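Local coordinates for protein putative MAR1 (Leishmania donovani, PDB 1X9G) that is of unknown function but belongs to the isochorismatase superfamily and has been put forward as a putative ribonuclease, at residues A[62-67]-A[85-90]. Numbering follows the deposited sequence.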
ATOM      1  N   TYR A  62      18.337  16.180  20.600  1.00 62.65           N
ATOM      2  CA  TYR A  62      18.989  15.349  19.588  1.00 61.56           C
ATOM      3  C   TYR A  62      19.695  14.172  20.264  1.00 61.39           C
ATOM      4  O   TYR A  62      20.446  14.351  21.228  1.00 62.11           O
ATOM      5  CB  TYR A  62      19.958  16.202  18.788  1.00 60.74           C
ATOM      6  CG  TYR A  62      20.409  15.606  17.488  1.00 60.91           C
ATOM      7  CD1 TYR A  62      19.892  16.074  16.270  1.00 59.73           C
ATOM      8  CD2 TYR A  62      21.370  14.566  17.459  1.00 62.22           C
ATOM      9  CE1 TYR A  62      20.301  15.535  15.065  1.00 58.91           C
ATOM     10  CE2 TYR A  62      21.797  14.022  16.253  1.00 60.92           C
ATOM     11  CZ  TYR A  62      21.257  14.516  15.065  1.00 60.99           C
ATOM     12  OH  TYR A  62      21.680  13.999  13.875  1.00 60.78           O
ATOM     13  N   ILE A  63      19.458  12.964  19.765  1.00 60.85           N
ATOM     14  CA  ILE A  63      19.835  11.748  20.479  1.00 60.11           C
ATOM     15  C   ILE A  63      20.550  10.759  19.530  1.00 60.78           C
ATOM     16  O   ILE A  63      20.088  10.494  18.427  1.00 62.57           O
ATOM     17  CB  ILE A  63      18.590  11.122  21.203  1.00 60.02           C
ATOM     18  CG1 ILE A  63      17.916  12.156  22.117  1.00 58.94           C
ATOM     19  CG2 ILE A  63      18.925   9.817  21.966  1.00 58.44           C
ATOM     20  CD1 ILE A  63      16.596  11.675  22.718  1.00 58.95           C
ATOM     21  N   VAL A  64      21.691  10.242  19.953  1.00 60.57           N
ATOM     22  CA  VAL A  64      22.495   9.338  19.156  1.00 59.74           C
ATOM     23  C   VAL A  64      22.556   8.095  20.005  1.00 60.08           C
ATOM     24  O   VAL A  64      22.917   8.164  21.176  1.00 59.44           O
ATOM     25  CB  VAL A  64      23.938   9.885  18.989  1.00 59.77           C
ATOM     26  CG1 VAL A  64      24.834   8.921  18.248  1.00 56.74           C
ATOM     27  CG2 VAL A  64      23.927  11.276  18.310  1.00 60.49           C
ATOM     28  N   THR A  65      22.161   6.960  19.440  1.00 60.48           N
ATOM     29  CA  THR A  65      22.447   5.677  20.089  1.00 60.57           C
ATOM     30  C   THR A  65      23.563   5.003  19.295  1.00 61.15           C
ATOM     31  O   THR A  65      23.584   5.076  18.050  1.00 61.16           O
ATOM     32  CB  THR A  65      21.222   4.737  20.129  1.00 60.02           C
ATOM     33  OG1 THR A  65      20.912   4.357  18.798  1.00 62.44           O
ATOM     34  CG2 THR A  65      20.024   5.408  20.707  1.00 58.52           C
ATOM     35  N   GLU A  66      24.504   4.373  20.010  1.00 62.00           N
ATOM     36  CA  GLU A  66      25.461   3.476  19.380  1.00 62.12           C
ATOM     37  C   GLU A  66      25.199   2.119  19.977  1.00 63.03           C
ATOM     38  O   GLU A  66      25.105   1.975  21.199  1.00 62.52           O
ATOM     39  CB  GLU A  66      26.920   3.830  19.659  1.00 62.11           C
ATOM     40  CG  GLU A  66      27.274   5.281  19.919  1.00 62.69           C
ATOM     41  CD  GLU A  66      28.767   5.525  19.808  1.00 62.04           C
ATOM     42  OE1 GLU A  66      29.527   5.084  20.704  1.00 63.63           O
ATOM     43  OE2 GLU A  66      29.184   6.141  18.808  1.00 59.83           O
ATOM     44  N   HIS A  67      25.125   1.130  19.099  1.00 64.01           N
ATOM     45  CA  HIS A  67      24.817  -0.239  19.446  1.00 65.66           C
ATOM     46  C   HIS A  67      26.103  -1.037  19.505  1.00 67.03           C
ATOM     47  O   HIS A  67      26.891  -0.994  18.565  1.00 66.38           O
ATOM     48  CB  HIS A  67      23.944  -0.834  18.344  1.00 65.67           C
ATOM     49  CG  HIS A  67      23.446  -2.198  18.654  1.00 64.48           C
ATOM     50  ND1 HIS A  67      22.306  -2.416  19.397  1.00 63.88           N
ATOM     51  CD2 HIS A  67      23.943  -3.419  18.342  1.00 63.98           C
ATOM     52  CE1 HIS A  67      22.106  -3.715  19.509  1.00 65.79           C
ATOM     53  NE2 HIS A  67      23.091  -4.346  18.889  1.00 65.67           N
ATOM     54  N   ALA A  85      23.902  17.147  22.083  1.00 72.94           N
ATOM     55  CA  ALA A  85      23.513  15.731  21.818  1.00 73.19           C
ATOM     56  C   ALA A  85      23.521  14.764  23.025  1.00 73.13           C
ATOM     57  O   ALA A  85      24.454  14.782  23.825  1.00 73.60           O
ATOM     58  CB  ALA A  85      24.363  15.141  20.670  1.00 72.77           C
ATOM     59  N   HIS A  86      22.501  13.910  23.155  1.00 72.75           N
ATOM     60  CA  HIS A  86      22.510  12.916  24.232  1.00 72.21           C
ATOM     61  C   HIS A  86      22.921  11.593  23.679  1.00 72.23           C
ATOM     62  O   HIS A  86      22.101  10.793  23.199  1.00 73.31           O
ATOM     63  CB  HIS A  86      21.183  12.807  24.940  1.00 71.93           C
ATOM     64  CG  HIS A  86      20.654  14.123  25.390  1.00 73.16           C
ATOM     65  ND1 HIS A  86      20.750  14.553  26.693  1.00 73.93           N
ATOM     66  CD2 HIS A  86      20.052  15.123  24.701  1.00 74.99           C
ATOM     67  CE1 HIS A  86      20.228  15.764  26.789  1.00 75.60           C
ATOM     68  NE2 HIS A  86      19.792  16.132  25.595  1.00 75.91           N
ATOM     69  N   LEU A  87      24.216  11.365  23.739  1.00 71.42           N
ATOM     70  CA  LEU A  87      24.790  10.201  23.143  1.00 70.73           C
ATOM     71  C   LEU A  87      24.733   9.014  24.109  1.00 69.77           C
ATOM     72  O   LEU A  87      25.126   9.134  25.246  1.00 69.32           O
ATOM     73  CB  LEU A  87      26.168  10.576  22.634  1.00 70.77           C
ATOM     74  CG  LEU A  87      27.336   9.655  22.416  1.00 72.63           C
ATOM     75  CD1 LEU A  87      26.938   8.245  22.007  1.00 74.55           C
ATOM     76  CD2 LEU A  87      28.023  10.379  21.285  1.00 75.26           C
ATOM     77  N   ILE A  88      24.160   7.893  23.651  1.00 69.11           N
ATOM     78  CA  ILE A  88      23.908   6.741  24.516  1.00 68.16           C
ATOM     79  C   ILE A  88      24.227   5.421  23.792  1.00 67.68           C
ATOM     80  O   ILE A  88      24.353   5.385  22.575  1.00 67.88           O
ATOM     81  CB  ILE A  88      22.475   6.785  25.281  1.00 68.64           C
ATOM     82  CG1 ILE A  88      21.588   5.595  24.968  1.00 68.58           C
ATOM     83  CG2 ILE A  88      21.713   8.115  25.133  1.00 65.85           C
ATOM     84  CD1 ILE A  88      20.692   5.848  23.814  1.00 75.23           C
ATOM     85  N   GLU A  89      24.399   4.352  24.557  1.00 67.00           N
ATOM     86  CA  GLU A  89      24.958   3.089  24.043  1.00 66.25           C
ATOM     87  C   GLU A  89      24.087   1.944  24.525  1.00 64.36           C
ATOM     88  O   GLU A  89      23.520   1.996  25.620  1.00 64.02           O
ATOM     89  CB  GLU A  89      26.407   2.880  24.538  1.00 66.29           C
ATOM     90  CG  GLU A  89      27.461   3.898  24.001  1.00 68.34           C
ATOM     91  CD  GLU A  89      28.880   3.758  24.671  1.00 68.36           C
ATOM     92  OE1 GLU A  89      29.377   2.616  24.837  1.00 69.34           O
ATOM     93  OE2 GLU A  89      29.494   4.800  25.032  1.00 69.49           O
ATOM     94  N   LYS A  90      23.974   0.891  23.735  1.00 62.51           N
ATOM     95  CA  LYS A  90      23.146  -0.220  24.187  1.00 61.20           C
ATOM     96  C   LYS A  90      23.364  -1.507  23.458  1.00 60.33           C
ATOM     97  O   LYS A  90      24.133  -1.585  22.503  1.00 59.87           O
ATOM     98  CB  LYS A  90      21.664   0.134  24.099  1.00 61.77           C
ATOM     99  CG  LYS A  90      21.270   1.009  22.899  1.00 60.78           C
ATOM    100  CD  LYS A  90      21.343   0.318  21.553  1.00 58.29           C
ATOM    101  CE  LYS A  90      20.278   0.958  20.612  1.00 57.12           C
ATOM    102  NZ  LYS A  90      20.306   0.369  19.237  1.00 55.63           N
TER
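Lys-90 reaches over strand 62-67, its chain bent at chi2 (70°), and meets the imidazole of His-67 at about a right angle. Lys-90 NZ gives His-67 ND1 a weak hydrogen bond of 3.4 Å; its stronger partner is the carboxylate of Asp-27, which also bonds Thr-65 OG1. A long, flexible lysine suits this place, since its ammonium spans the neighbouring strand to reach Asp-27, just past the end of strand 21-26. A cysteine, an aspartate and a lysine form the proposed catalytic set of isochorismatase-like hydrolases, so Lys-90 and Asp-27 may be counterparts of the latter two. On the same face, Ile-88 lies alongside Thr-65, CD1 against CG2. The backbones run parallel, at the edge of the Rossmann-like sheet within this chain, joined by bonds such as Ile-88 N to Val-64 O (2.8 Å) and Glu-66 N to Ile-88 O (2.8 Å). Beta-branched Ile-63, Val-64 and Thr-65 favour this extended chain. On the opposite face, Leu-87 CD1 packs 3.6 Å from Glu-66 CG, the side chains crossing obliquely. Glu-66 and Glu-89 lie side by side, carboxylate planes 64° apart; Glu-66 OE1 stands 4.3 Å from Glu-89 OE2, a mildly unfavourable pairing probably eased by the Ile-75 N-H that binds Glu-66 OE2.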